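Local coordinates for protein fatty acyl CoA synthetase FADD13 (FATTY-ACYL-CoA SYNTHETASE) (Mycobacterium tuberculosis, PDB 3R44) that belongs to the AMP-binding enzymes of the ANL superfamily, pairing a large AMP-binding region with a small C-terminal domain, at residues A[502-505]-A[506-510]; A[410-413]-A[414-417]; A[18-21]-A[22-25]; A[44-47]-A[48-51]; A[302-306]-A[307-311]. All coordinates share one frame; numbering follows the deposited sequence.

Contact 1. Residues A[502-505]-A[506-510]; sequences ILKT and VLREQ
The guanidinium of Arg-508 folds back over the preceding turn of its own helix, with Lys-504 C beneath one face at 3.6 Å from NH1. The methyl CG2 of Thr-505 meets the same group at its edge, in plane, 4.0 Å from NH1. Two apolar pairs accompany this. Leu-503 CB and Val-506 CG2 lie side by side at 3.9 Å, both side chains pointing the same way, and Ile-502 CG2 touches Leu-507 CD1 at 4.0 Å across the start of the helix.

One layer out, the backbone sets these positions. Leu-503 occupies the N-cap, and its carbonyl O receives Leu-507 N at 3.0 Å. The next bond, from Arg-508 N to Lys-504 O at 2.9 Å, brings Arg-508 about one turn further along the helix from Lys-504. With CG beside the backbone N (chi1 -66°) and the chain extended as far as NE, the Arg-508 side chain runs along the carbonyl of Lys-504, its CG 3.3 Å from Lys-504 O. Leu-507 also packs on Ala-442 and Ile-444, so this face of the helix rests on strand 438-448 of the C-terminal domain.

Two cations stand about one turn apart here, Lys-504 NZ and Arg-508 NH2 being 6.1 Å from each other. Each is paired with an acid of its own, Glu-429 for Lys-504 and Asp-414 for Arg-508, and Lys-504 NZ also bonds to Val-443 O. These partners probably favour the charged form of both side chains.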
loop_
_atom_site.group_PDB
_atom_site.type_symbol
_atom_site.label_atom_id
_atom_site.label_comp_id
_atom_site.label_asym_id
_atom_site.label_seq_id
_atom_site.Cartn_x
_atom_site.Cartn_y
_atom_site.Cartn_z
ATOM N N ILE A 502 -10.974 -6.202 13.732
ATOM C CA ILE A 502 -11.245 -5.260 14.817
ATOM C C ILE A 502 -10.860 -3.885 14.301
ATOM O O ILE A 502 -9.779 -3.705 13.693
ATOM C CB ILE A 502 -10.407 -5.536 16.073
ATOM C CG1 ILE A 502 -10.722 -6.903 16.641
ATOM C CG2 ILE A 502 -10.690 -4.482 17.149
ATOM C CD1 ILE A 502 -11.912 -6.889 17.349
ATOM N N LEU A 503 -11.773 -2.931 14.461
ATOM C CA LEU A 503 -11.589 -1.579 13.957
ATOM C C LEU A 503 -11.076 -0.701 15.094
ATOM O O LEU A 503 -11.861 -0.073 15.821
ATOM C CB LEU A 503 -12.920 -1.054 13.421
ATOM C CG LEU A 503 -13.423 -1.823 12.202
ATOM C CD1 LEU A 503 -14.827 -1.337 11.840
ATOM C CD2 LEU A 503 -12.449 -1.663 11.020
ATOM N N LYS A 504 -9.771 -0.678 15.288
ATOM C CA LYS A 504 -9.185 0.163 16.365
ATOM C C LYS A 504 -9.457 1.666 16.233
ATOM O O LYS A 504 -9.572 2.375 17.254
ATOM C CB LYS A 504 -7.703 -0.154 16.556
ATOM C CG LYS A 504 -7.546 -1.544 17.061
ATOM C CD LYS A 504 -6.174 -1.896 17.493
ATOM C CE LYS A 504 -6.236 -3.253 18.221
ATOM N NZ LYS A 504 -5.076 -3.476 18.980
ATOM N N THR A 505 -9.631 2.173 15.010
ATOM C CA THR A 505 -9.971 3.586 14.831
ATOM C C THR A 505 -11.367 3.867 15.417
ATOM O O THR A 505 -11.603 4.888 16.041
ATOM C CB THR A 505 -10.009 3.966 13.348
ATOM O OG1 THR A 505 -10.864 3.030 12.672
ATOM C CG2 THR A 505 -8.651 3.864 12.729
ATOM N N VAL A 506 -12.287 2.937 15.213
ATOM C CA VAL A 506 -13.641 3.032 15.821
ATOM C C VAL A 506 -13.566 2.921 17.366
ATOM O O VAL A 506 -14.156 3.756 18.086
ATOM C CB VAL A 506 -14.635 2.037 15.204
ATOM C CG1 VAL A 506 -16.007 2.133 15.925
ATOM C CG2 VAL A 506 -14.795 2.338 13.651
ATOM N N LEU A 507 -12.779 1.967 17.870
ATOM C CA LEU A 507 -12.578 1.893 19.294
ATOM C C LEU A 507 -12.113 3.193 19.870
ATOM O O LEU A 507 -12.646 3.612 20.887
ATOM C CB LEU A 507 -11.578 0.834 19.667
ATOM C CG LEU A 507 -12.143 -0.581 19.726
ATOM C CD1 LEU A 507 -10.921 -1.570 19.848
ATOM C CD2 LEU A 507 -13.131 -0.802 20.902
ATOM N N ARG A 508 -11.104 3.833 19.253
ATOM C CA ARG A 508 -10.573 5.099 19.769
ATOM C C ARG A 508 -11.646 6.192 19.780
ATOM O O ARG A 508 -11.694 6.986 20.716
ATOM C CB ARG A 508 -9.344 5.616 18.954
ATOM C CG ARG A 508 -8.120 4.733 19.055
ATOM C CD ARG A 508 -6.952 5.228 18.166
ATOM N NE ARG A 508 -5.992 4.144 18.136
ATOM C CZ ARG A 508 -5.741 3.338 17.113
ATOM N NH1 ARG A 508 -6.335 3.503 15.925
ATOM N NH2 ARG A 508 -4.863 2.353 17.301
ATOM N N GLU A 509 -12.521 6.186 18.766
ATOM C CA GLU A 509 -13.642 7.098 18.695
ATOM C C GLU A 509 -14.638 6.828 19.807
ATOM O O GLU A 509 -15.172 7.743 20.427
ATOM C CB GLU A 509 -14.407 6.901 17.379
ATOM C CG GLU A 509 -13.863 7.603 16.145
ATOM C CD GLU A 509 -14.583 7.125 14.851
ATOM O OE1 GLU A 509 -15.812 6.836 14.899
ATOM O OE2 GLU A 509 -13.914 7.020 13.796
ATOM N N GLN A 510 -14.960 5.561 19.993
ATOM C CA GLN A 510 -15.934 5.172 20.995
ATOM C C GLN A 510 -15.516 5.651 22.370
ATOM O O GLN A 510 -16.315 6.293 23.085
ATOM C CB GLN A 510 -16.076 3.658 21.003
ATOM C CG GLN A 510 -16.937 3.084 19.874
ATOM C CD GLN A 510 -16.989 1.589 19.910
ATOM O OE1 GLN A 510 -16.191 0.949 20.588
ATOM N NE2 GLN A 510 -17.946 1.013 19.213
#

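Contact 2. Residues A[410-413]-A[414-417]; sequences DRLK and DMII
Asp-414 lays its carboxylate alongside the aliphatic chain of Lys-413, with OD1 3.7 Å from CG and OD2 3.8 Å from CE. The two side chains point the same way, because CG of Lys-413 sits between the backbone N and the carbonyl carbon (chi1 66°) and the rest of the lysine runs out extended. The ammonium nevertheless stops 4.9 Å from Asp-414 OD2, so the carboxylate rests on lysine methylenes and forms no ion pair with its neighbour.

Asp-410 also approaches Asp-414, its OD1 4.0 Å from Asp-414 CB. These side chains cross at about a right angle, their carboxylate planes 59° apart. Leu-412 and Met-415 touch through their ends, CD1 of the leucine lying 4.0 Å from the methyl CE of the methionine.

Two successive bonds spanning three residues define the 3-10 turn beneath. Asp-414 N reaches Arg-411 O and Met-415 N reaches Leu-412 O, each at 3.0 Å. In both cases the donor stands well above the carbonyl plane (61° for Met-415), as expected of so tight a coil. The turn connects strand 406-410 to strand 416-418; in sequence and place it is consistent with the interdomain linker of ANL enzymes.

Asp-410 OD1 and Asp-414 OD2 are only 4.4 Å apart, a potentially costly pairing of like charges. Their other oxygens have partners elsewhere, Asp-410 OD2 accepting from Ala-426 N in helix 425-432 and Asp-414 OD1 pairing with Arg-508. Such partners probably keep both carboxylates ionised despite their closeness.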
loop_
_atom_site.group_PDB
_atom_site.type_symbol
_atom_site.label_atom_id
_atom_site.label_comp_id
_atom_site.label_asym_id
_atom_site.label_seq_id
_atom_site.Cartn_x
_atom_site.Cartn_y
_atom_site.Cartn_z
ATOM N N ASP A 410 1.142 -7.132 15.270
ATOM C CA ASP A 410 0.749 -5.742 15.523
ATOM C C ASP A 410 1.489 -4.831 14.562
ATOM O O ASP A 410 2.561 -5.197 14.051
ATOM C CB ASP A 410 1.115 -5.319 16.927
ATOM C CG ASP A 410 -0.068 -4.884 17.748
ATOM O OD1 ASP A 410 -1.140 -4.466 17.211
ATOM O OD2 ASP A 410 0.081 -5.019 18.976
ATOM N N ARG A 411 0.880 -3.690 14.288
ATOM C CA ARG A 411 1.449 -2.722 13.394
ATOM C C ARG A 411 1.918 -1.541 14.200
ATOM O O ARG A 411 1.351 -1.245 15.265
ATOM C CB ARG A 411 0.422 -2.223 12.407
ATOM C CG ARG A 411 -0.327 -3.299 11.654
ATOM C CD ARG A 411 0.578 -4.003 10.759
ATOM N NE ARG A 411 0.061 -4.192 9.407
ATOM C CZ ARG A 411 0.594 -3.634 8.312
ATOM N NH1 ARG A 411 1.654 -2.813 8.395
ATOM N NH2 ARG A 411 0.060 -3.895 7.125
ATOM N N LEU A 412 2.905 -0.854 13.638
ATOM C CA LEU A 412 3.476 0.361 14.222
ATOM C C LEU A 412 2.378 1.354 14.565
ATOM O O LEU A 412 2.419 1.969 15.634
ATOM C CB LEU A 412 4.452 1.007 13.229
ATOM C CG LEU A 412 5.126 2.319 13.688
ATOM C CD1 LEU A 412 5.727 2.052 15.047
ATOM C CD2 LEU A 412 6.150 2.772 12.712
ATOM N N LYS A 413 1.377 1.485 13.681
ATOM C CA LYS A 413 0.291 2.467 13.884
ATOM C C LYS A 413 -0.507 2.292 15.156
ATOM O O LYS A 413 -1.163 3.222 15.607
ATOM C CB LYS A 413 -0.693 2.483 12.708
ATOM C CG LYS A 413 -1.474 1.188 12.550
ATOM C CD LYS A 413 -2.228 1.074 11.238
ATOM C CE LYS A 413 -3.003 -0.282 11.214
ATOM N NZ LYS A 413 -4.020 -0.314 10.119
ATOM N N ASP A 414 -0.501 1.088 15.705
ATOM C CA ASP A 414 -1.249 0.774 16.893
ATOM C C ASP A 414 -0.391 0.707 18.143
ATOM O O ASP A 414 -0.898 0.578 19.252
ATOM C CB ASP A 414 -1.983 -0.562 16.675
ATOM C CG ASP A 414 -3.078 -0.461 15.580
ATOM O OD1 ASP A 414 -3.712 0.619 15.420
ATOM O OD2 ASP A 414 -3.279 -1.452 14.848
ATOM N N MET A 415 0.908 0.887 17.980
ATOM C CA MET A 415 1.820 0.881 19.102
ATOM C C MET A 415 1.494 2.038 20.070
ATOM O O MET A 415 1.040 3.115 19.652
ATOM C CB MET A 415 3.265 0.997 18.619
ATOM C CG MET A 415 4.261 0.848 19.757
ATOM S SD MET A 415 5.971 1.085 19.199
ATOM C CE MET A 415 6.086 2.882 18.994
ATOM N N ILE A 416 1.648 1.793 21.367
ATOM C CA ILE A 416 1.314 2.765 22.414
ATOM C C ILE A 416 2.616 3.264 23.025
ATOM O O ILE A 416 3.491 2.473 23.315
ATOM C CB ILE A 416 0.355 2.139 23.485
ATOM C CG1 ILE A 416 -0.907 1.582 22.794
ATOM C CG2 ILE A 416 -0.040 3.193 24.549
ATOM C CD1 ILE A 416 -1.747 0.568 23.586
ATOM N N ILE A 417 2.777 4.571 23.185
ATOM C CA ILE A 417 3.890 5.103 23.969
ATOM C C ILE A 417 3.397 5.595 25.325
ATOM O O ILE A 417 2.627 6.551 25.398
ATOM C CB ILE A 417 4.593 6.216 23.228
ATOM C CG1 ILE A 417 5.142 5.672 21.914
ATOM C CG2 ILE A 417 5.765 6.728 24.045
ATOM C CD1 ILE A 417 5.852 6.759 21.096
#

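Contact 3. Residues A[18-21]-A[22-25]; sequences IGWM and LRQR
Trp-20 and Arg-23 form a CH-pi contact. Arg-23 CD sits 3.4 Å from the centroid of the six-membered ring of Trp-20 and 15° off the ring normal, over the face but displaced toward the rim at CH2 and CZ3. The flat end of the arginine follows the indole, with guanidinium and ring planes only 4° apart, and NE lies 3.6 Å from Trp-20 CH2. Both side chains leave the helix with CG anti to the backbone N, and the arginine is extended to NE; that common heading lets them run in layers.

Gln-24 packs obliquely on the indole. Its NE2 lies 3.6 Å from Trp-20 CD1, at the five-membered end, and the side chains cross at about a right angle. With amide and ring planes 59° apart, this is not a stack.

The third kind is the main-chain ladder of an alpha helix. Leu-22, Arg-23, Gln-24 and Arg-25 donate in turn to the carbonyls four residues back. The shortest rung, Gln-24 N to Trp-20 O, measures 2.8 Å, whereas Arg-23 N to Gly-19 O is longer at 3.3 Å.

At the first turn of the helix, Ile-18 borders the bound histidine. Further along, Arg-25 bonds through NH1 to Ser-29 OG and donates to the carbonyls of Ala-233 and Met-234. Helix 18-28 lies among three others: Leu-22 packs on Tyr-86 of helix 79-91 and on Met-49 of helix 46-62, while Met-21 packs on Ile-230 and Met-234 of helix 223-235.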
loop_
_atom_site.group_PDB
_atom_site.type_symbol
_atom_site.label_atom_id
_atom_site.label_comp_id
_atom_site.label_asym_id
_atom_site.label_seq_id
_atom_site.Cartn_x
_atom_site.Cartn_y
_atom_site.Cartn_z
ATOM N N ILE A 18 13.204 2.752 -15.719
ATOM C CA ILE A 18 11.882 2.159 -15.759
ATOM C C ILE A 18 11.115 2.635 -16.992
ATOM O O ILE A 18 10.329 1.878 -17.569
ATOM C CB ILE A 18 11.093 2.543 -14.441
ATOM C CG1 ILE A 18 11.711 1.796 -13.251
ATOM C CG2 ILE A 18 9.626 2.266 -14.591
ATOM C CD1 ILE A 18 11.518 0.273 -13.282
ATOM N N GLY A 19 11.337 3.896 -17.401
ATOM C CA GLY A 19 10.759 4.425 -18.620
ATOM C C GLY A 19 11.315 3.759 -19.879
ATOM O O GLY A 19 10.579 3.499 -20.840
ATOM N N TRP A 20 12.582 3.373 -19.858
ATOM C CA TRP A 20 13.196 2.647 -20.986
ATOM C C TRP A 20 12.672 1.241 -21.018
ATOM O O TRP A 20 12.443 0.631 -22.099
ATOM C CB TRP A 20 14.754 2.645 -20.888
ATOM C CG TRP A 20 15.381 2.326 -22.169
ATOM C CD1 TRP A 20 16.068 1.210 -22.498
ATOM C CD2 TRP A 20 15.373 3.162 -23.336
ATOM N NE1 TRP A 20 16.474 1.276 -23.805
ATOM C CE2 TRP A 20 16.068 2.471 -24.343
ATOM C CE3 TRP A 20 14.845 4.431 -23.620
ATOM C CZ2 TRP A 20 16.273 3.021 -25.623
ATOM C CZ3 TRP A 20 15.053 4.985 -24.905
ATOM C CH2 TRP A 20 15.768 4.282 -25.875
ATOM N N MET A 21 12.404 0.714 -19.824
ATOM C CA MET A 21 11.762 -0.588 -19.752
ATOM C C MET A 21 10.437 -0.631 -20.497
ATOM O O MET A 21 10.109 -1.627 -21.193
ATOM C CB MET A 21 11.614 -1.107 -18.312
ATOM C CG MET A 21 11.148 -2.515 -18.250
ATOM S SD MET A 21 10.811 -3.106 -16.570
ATOM C CE MET A 21 9.309 -2.093 -16.311
ATOM N N LEU A 22 9.634 0.386 -20.342
ATOM C CA LEU A 22 8.405 0.456 -21.100
ATOM C C LEU A 22 8.689 0.442 -22.600
ATOM O O LEU A 22 7.958 -0.212 -23.376
ATOM C CB LEU A 22 7.618 1.713 -20.733
ATOM C CG LEU A 22 6.351 2.025 -21.523
ATOM C CD1 LEU A 22 5.282 0.828 -21.265
ATOM C CD2 LEU A 22 5.708 3.422 -21.260
ATOM N N ARG A 23 9.679 1.202 -23.022
ATOM C CA ARG A 23 10.046 1.224 -24.444
ATOM C C ARG A 23 10.445 -0.168 -24.934
ATOM O O ARG A 23 10.109 -0.567 -26.035
ATOM C CB ARG A 23 11.133 2.254 -24.728
ATOM C CG ARG A 23 11.411 2.374 -26.165
ATOM C CD ARG A 23 12.791 2.884 -26.390
ATOM N NE ARG A 23 12.962 3.273 -27.803
ATOM C CZ ARG A 23 13.559 2.532 -28.727
ATOM N NH1 ARG A 23 14.062 1.328 -28.416
ATOM N NH2 ARG A 23 13.672 3.009 -29.973
ATOM N N GLN A 24 11.136 -0.912 -24.096
ATOM C CA GLN A 24 11.560 -2.265 -24.442
ATOM C C GLN A 24 10.350 -3.190 -24.533
ATOM O O GLN A 24 10.269 -3.992 -25.461
ATOM C CB GLN A 24 12.581 -2.770 -23.464
ATOM C CG GLN A 24 13.912 -2.065 -23.606
ATOM C CD GLN A 24 14.913 -2.451 -22.555
ATOM O OE1 GLN A 24 14.554 -2.828 -21.456
ATOM N NE2 GLN A 24 16.196 -2.353 -22.896
ATOM N N ARG A 25 9.356 -3.007 -23.655
ATOM C CA ARG A 25 8.106 -3.828 -23.754
ATOM C C ARG A 25 7.376 -3.451 -25.028
ATOM O O ARG A 25 6.878 -4.322 -25.742
ATOM C CB ARG A 25 7.242 -3.701 -22.520
ATOM C CG ARG A 25 5.883 -4.381 -22.643
ATOM C CD ARG A 25 5.875 -5.833 -23.041
ATOM N NE ARG A 25 6.536 -6.658 -22.076
ATOM C CZ ARG A 25 6.868 -7.908 -22.283
ATOM N NH1 ARG A 25 6.613 -8.466 -23.445
ATOM N NH2 ARG A 25 7.473 -8.597 -21.332
#

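Contact 4. Residues A[44-47]-A[48-51]; sequences MTYA and QMNA
Thr-45 and Gln-48 grip each other reciprocally in a capping box at the start of helix 46-62. Gln-48 N donates to Thr-45 OG1 at 3.2 Å, and Thr-45 N donates to Gln-48 OE1 at 2.8 Å, in the plane of the amide and on a lone pair. The hydroxyl can serve because chi1 of 61° puts OG1 between its own backbone N and carbonyl carbon, turned to the first helical turn. Gln-48 extends beyond CG to bring OE1 back to the N-cap residue. This edge, with Gln-48 exposed, is the solvent side of the contact.

The close apolar packing is between buried residues: Met-49 CE meets Tyr-46 CE2 at 3.8 Å, the two side chains running side by side. Separately, the bent end of Met-44 sets its CE against the main chain of Gln-48, 3.6 Å from Gln-48 O.

A water bridges Ala-47 O, to which it donates at 2.8 Å, and Asn-50 ND2, from which it accepts at 3.3 Å. Asn-50 also hydrogen-bonds Lys-90 through OD1 and Glu-162 through ND2.

Strand 42-45, an outermost strand of the mixed sheet, thus passes straight into helix 46-62. Tyr-46 and Met-49 both rest on Ala-34 of strand 33-37, and Met-49 also meets Cys-83 and Tyr-86 of helix 79-91.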
loop_
_atom_site.group_PDB
_atom_site.type_symbol
_atom_site.label_atom_id
_atom_site.label_comp_id
_atom_site.label_asym_id
_atom_site.label_seq_id
_atom_site.Cartn_x
_atom_site.Cartn_y
_atom_site.Cartn_z
ATOM N N MET A 44 -5.423 0.771 -25.439
ATOM C CA MET A 44 -4.137 1.183 -26.011
ATOM C C MET A 44 -3.152 0.058 -25.999
ATOM O O MET A 44 -3.108 -0.668 -25.034
ATOM C CB MET A 44 -3.581 2.330 -25.229
ATOM C CG MET A 44 -4.354 3.605 -25.537
ATOM S SD MET A 44 -3.807 4.912 -24.465
ATOM C CE MET A 44 -2.049 5.055 -24.786
ATOM N N THR A 45 -2.363 -0.056 -27.073
ATOM C CA THR A 45 -1.291 -1.030 -27.144
ATOM C C THR A 45 -0.035 -0.519 -26.443
ATOM O O THR A 45 0.071 0.636 -26.077
ATOM C CB THR A 45 -0.897 -1.309 -28.557
ATOM O OG1 THR A 45 -0.442 -0.077 -29.112
ATOM C CG2 THR A 45 -2.099 -1.860 -29.410
ATOM N N TYR A 46 0.919 -1.412 -26.237
ATOM C CA TYR A 46 2.207 -0.999 -25.638
ATOM C C TYR A 46 2.908 0.081 -26.460
ATOM O O TYR A 46 3.452 1.043 -25.911
ATOM C CB TYR A 46 3.130 -2.181 -25.321
ATOM C CG TYR A 46 2.835 -2.684 -23.958
ATOM C CD1 TYR A 46 2.067 -3.837 -23.764
ATOM C CD2 TYR A 46 3.271 -1.994 -22.852
ATOM C CE1 TYR A 46 1.765 -4.274 -22.497
ATOM C CE2 TYR A 46 2.965 -2.393 -21.589
ATOM C CZ TYR A 46 2.208 -3.537 -21.387
ATOM O OH TYR A 46 1.945 -3.902 -20.058
ATOM N N ALA A 47 2.883 -0.054 -27.778
ATOM C CA ALA A 47 3.477 1.005 -28.632
ATOM C C ALA A 47 2.769 2.360 -28.397
ATOM O O ALA A 47 3.429 3.411 -28.290
ATOM C CB ALA A 47 3.445 0.617 -30.122
ATOM N N GLN A 48 1.444 2.349 -28.280
ATOM C CA GLN A 48 0.716 3.617 -27.991
ATOM C C GLN A 48 1.002 4.160 -26.603
ATOM O O GLN A 48 1.155 5.381 -26.419
ATOM C CB GLN A 48 -0.787 3.488 -28.177
ATOM C CG GLN A 48 -1.147 3.061 -29.583
ATOM C CD GLN A 48 -2.612 2.699 -29.731
ATOM O OE1 GLN A 48 -3.172 1.864 -28.984
ATOM N NE2 GLN A 48 -3.242 3.295 -30.721
ATOM N N MET A 49 1.122 3.261 -25.633
ATOM C CA MET A 49 1.383 3.712 -24.307
ATOM C C MET A 49 2.791 4.365 -24.256
ATOM O O MET A 49 2.974 5.402 -23.600
ATOM C CB MET A 49 1.321 2.556 -23.323
ATOM C CG MET A 49 1.396 3.073 -21.906
ATOM S SD MET A 49 0.582 1.931 -20.804
ATOM C CE MET A 49 1.995 1.001 -20.317
ATOM N N ASN A 50 3.784 3.712 -24.875
ATOM C CA ASN A 50 5.128 4.268 -24.920
ATOM C C ASN A 50 5.098 5.663 -25.597
ATOM O O ASN A 50 5.723 6.632 -25.112
ATOM C CB ASN A 50 6.151 3.354 -25.618
ATOM C CG ASN A 50 7.549 3.862 -25.466
ATOM O OD1 ASN A 50 8.051 3.991 -24.332
ATOM N ND2 ASN A 50 8.142 4.300 -26.562
ATOM N N ALA A 51 4.349 5.796 -26.699
ATOM C CA ALA A 51 4.228 7.085 -27.389
ATOM C C ALA A 51 3.572 8.146 -26.514
ATOM O O ALA A 51 4.016 9.266 -26.452
ATOM C CB ALA A 51 3.478 6.932 -28.692
HETATM O O HOH W 1 6.129 3.780 -29.109
#

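Contact 5. Residues A[302-306]-A[307-311]; sequences KIYAA and KNIEV
Two flat groups of Tyr-304 meet Ile-309, the ring and the main-chain carbonyl, at a Schellman motif that ends helix 298-306 within a beta-alpha-beta unit. Ile-309 CG2 approaches the ring obliquely, 4.0 Å from CD2, and Phe-278 packs against that ring edge-to-face, while the phenol OH bonds to Leu-269 O. The carbonyl is gripped on both faces. Lys-307 N and Ile-309 N each lie 2.9 Å from Tyr-304 O, above opposite sides of its plane, so two bonds hold one oxygen. Asn-308 N completes the motif by donating to Ala-305 O at 3.0 Å.

The reversal depends on Asn-308, whose positive phi of 57° marks it as the C-prime residue; it swings the chain out of the helix towards strand 310-316. CG of Lys-307 lies anti to the backbone N (chi1 -164°), carrying the side chain away from the turn to Phe-278 and Trp-251, where the ammonium makes cation-pi contacts and a bond to Phe-278 O. Ile-309, by contrast, settles on Phe-289 of strand 288-291. As the chain turns back, Ile-309 O passes Ala-305 CA at 3.5 Å in a CA-H...O contact.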
loop_
_atom_site.group_PDB
_atom_site.type_symbol
_atom_site.label_atom_id
_atom_site.label_comp_id
_atom_site.label_asym_id
_atom_site.label_seq_id
_atom_site.Cartn_x
_atom_site.Cartn_y
_atom_site.Cartn_z
ATOM N N LYS A 302 -12.949 -19.938 0.889
ATOM C CA LYS A 302 -13.613 -21.148 0.441
ATOM C C LYS A 302 -14.677 -20.942 -0.616
ATOM O O LYS A 302 -14.825 -21.769 -1.516
ATOM C CB LYS A 302 -14.197 -21.906 1.633
ATOM C CG LYS A 302 -13.112 -22.500 2.564
ATOM C CD LYS A 302 -13.803 -23.209 3.761
ATOM C CE LYS A 302 -13.232 -24.551 4.037
ATOM N NZ LYS A 302 -14.030 -25.232 5.086
ATOM N N ILE A 303 -15.440 -19.869 -0.528
ATOM C CA ILE A 303 -16.497 -19.671 -1.499
ATOM C C ILE A 303 -15.910 -19.280 -2.861
ATOM O O ILE A 303 -16.365 -19.771 -3.898
ATOM C CB ILE A 303 -17.567 -18.709 -0.994
ATOM C CG1 ILE A 303 -18.769 -18.748 -1.941
ATOM C CG2 ILE A 303 -17.024 -17.351 -0.810
ATOM C CD1 ILE A 303 -19.527 -19.979 -1.854
ATOM N N TYR A 304 -14.833 -18.489 -2.847
ATOM C CA TYR A 304 -14.113 -18.214 -4.053
ATOM C C TYR A 304 -13.482 -19.470 -4.615
ATOM O O TYR A 304 -13.595 -19.729 -5.832
ATOM C CB TYR A 304 -13.086 -17.053 -3.866
ATOM C CG TYR A 304 -13.741 -15.673 -4.009
ATOM C CD1 TYR A 304 -14.141 -14.956 -2.911
ATOM C CD2 TYR A 304 -13.940 -15.085 -5.252
ATOM C CE1 TYR A 304 -14.751 -13.729 -3.032
ATOM C CE2 TYR A 304 -14.545 -13.837 -5.387
ATOM C CZ TYR A 304 -14.953 -13.160 -4.260
ATOM O OH TYR A 304 -15.550 -11.939 -4.402
ATOM N N ALA A 305 -12.916 -20.319 -3.754
ATOM C CA ALA A 305 -12.363 -21.584 -4.227
ATOM C C ALA A 305 -13.418 -22.496 -4.894
ATOM O O ALA A 305 -13.111 -23.205 -5.831
ATOM C CB ALA A 305 -11.642 -22.296 -3.116
ATOM N N ALA A 306 -14.648 -22.491 -4.403
ATOM C CA ALA A 306 -15.750 -23.210 -5.082
ATOM C C ALA A 306 -16.083 -22.680 -6.495
ATOM O O ALA A 306 -16.687 -23.429 -7.309
ATOM C CB ALA A 306 -17.008 -23.169 -4.224
ATOM N N LYS A 307 -15.760 -21.417 -6.748
ATOM C CA LYS A 307 -15.910 -20.752 -8.057
ATOM C C LYS A 307 -14.605 -20.890 -8.869
ATOM O O LYS A 307 -14.457 -20.250 -9.911
ATOM C CB LYS A 307 -16.306 -19.280 -7.881
ATOM C CG LYS A 307 -16.886 -18.518 -9.110
ATOM C CD LYS A 307 -17.443 -17.066 -8.726
ATOM C CE LYS A 307 -17.486 -16.026 -9.916
ATOM N NZ LYS A 307 -18.637 -16.331 -10.873
ATOM N N ASN A 308 -13.694 -21.751 -8.393
ATOM C CA ASN A 308 -12.351 -21.937 -8.959
ATOM C C ASN A 308 -11.517 -20.658 -9.022
ATOM O O ASN A 308 -10.820 -20.418 -10.016
ATOM C CB ASN A 308 -12.394 -22.545 -10.359
ATOM C CG ASN A 308 -13.010 -23.901 -10.364
ATOM O OD1 ASN A 308 -14.174 -24.084 -10.756
ATOM N ND2 ASN A 308 -12.239 -24.880 -9.907
ATOM N N ILE A 309 -11.624 -19.832 -7.989
ATOM C CA ILE A 309 -10.829 -18.600 -7.913
ATOM C C ILE A 309 -10.005 -18.644 -6.675
ATOM O O ILE A 309 -10.545 -18.894 -5.602
ATOM C CB ILE A 309 -11.704 -17.330 -7.917
ATOM C CG1 ILE A 309 -12.523 -17.277 -9.227
ATOM C CG2 ILE A 309 -10.864 -16.042 -7.664
ATOM C CD1 ILE A 309 -13.622 -16.179 -9.205
ATOM N N GLU A 310 -8.709 -18.350 -6.811
ATOM C CA GLU A 310 -7.799 -18.391 -5.661
ATOM C C GLU A 310 -7.499 -16.995 -5.149
ATOM O O GLU A 310 -7.879 -16.022 -5.773
ATOM C CB GLU A 310 -6.541 -19.158 -6.017
ATOM C CG GLU A 310 -6.863 -20.656 -6.029
ATOM C CD GLU A 310 -5.700 -21.553 -6.335
ATOM O OE1 GLU A 310 -4.781 -21.137 -7.063
ATOM O OE2 GLU A 310 -5.719 -22.709 -5.863
ATOM N N VAL A 311 -6.811 -16.906 -4.014
ATOM C CA VAL A 311 -6.476 -15.622 -3.437
ATOM C C VAL A 311 -4.999 -15.628 -3.044
ATOM O O VAL A 311 -4.529 -16.581 -2.419
ATOM C CB VAL A 311 -7.385 -15.298 -2.214
ATOM C CG1 VAL A 311 -7.113 -13.922 -1.714
ATOM C CG2 VAL A 311 -8.887 -15.370 -2.625
#

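From the N terminus, the contacts follow one another in series; none encloses or crosses another, and each closes only a helical turn, a tight turn or a helix end. Contact 3 comes first, on helix 18-28, and touches contact 4, where Leu-22 CD1 lies 3.4 Å from Met-49 CE; together they join two adjacent helices. Contacts 4 and 5 reach the same mixed sheet at different places, their centres about 34 Å apart. Contact 2 then turns the chain beyond strand 406-410, and contact 1 opens the last helix. A salt bridge of 2.8 Å between Arg-508 NH2 and Asp-414 OD1 joins these two, about 40 Å or more, centre to centre, from contacts 3 and 4.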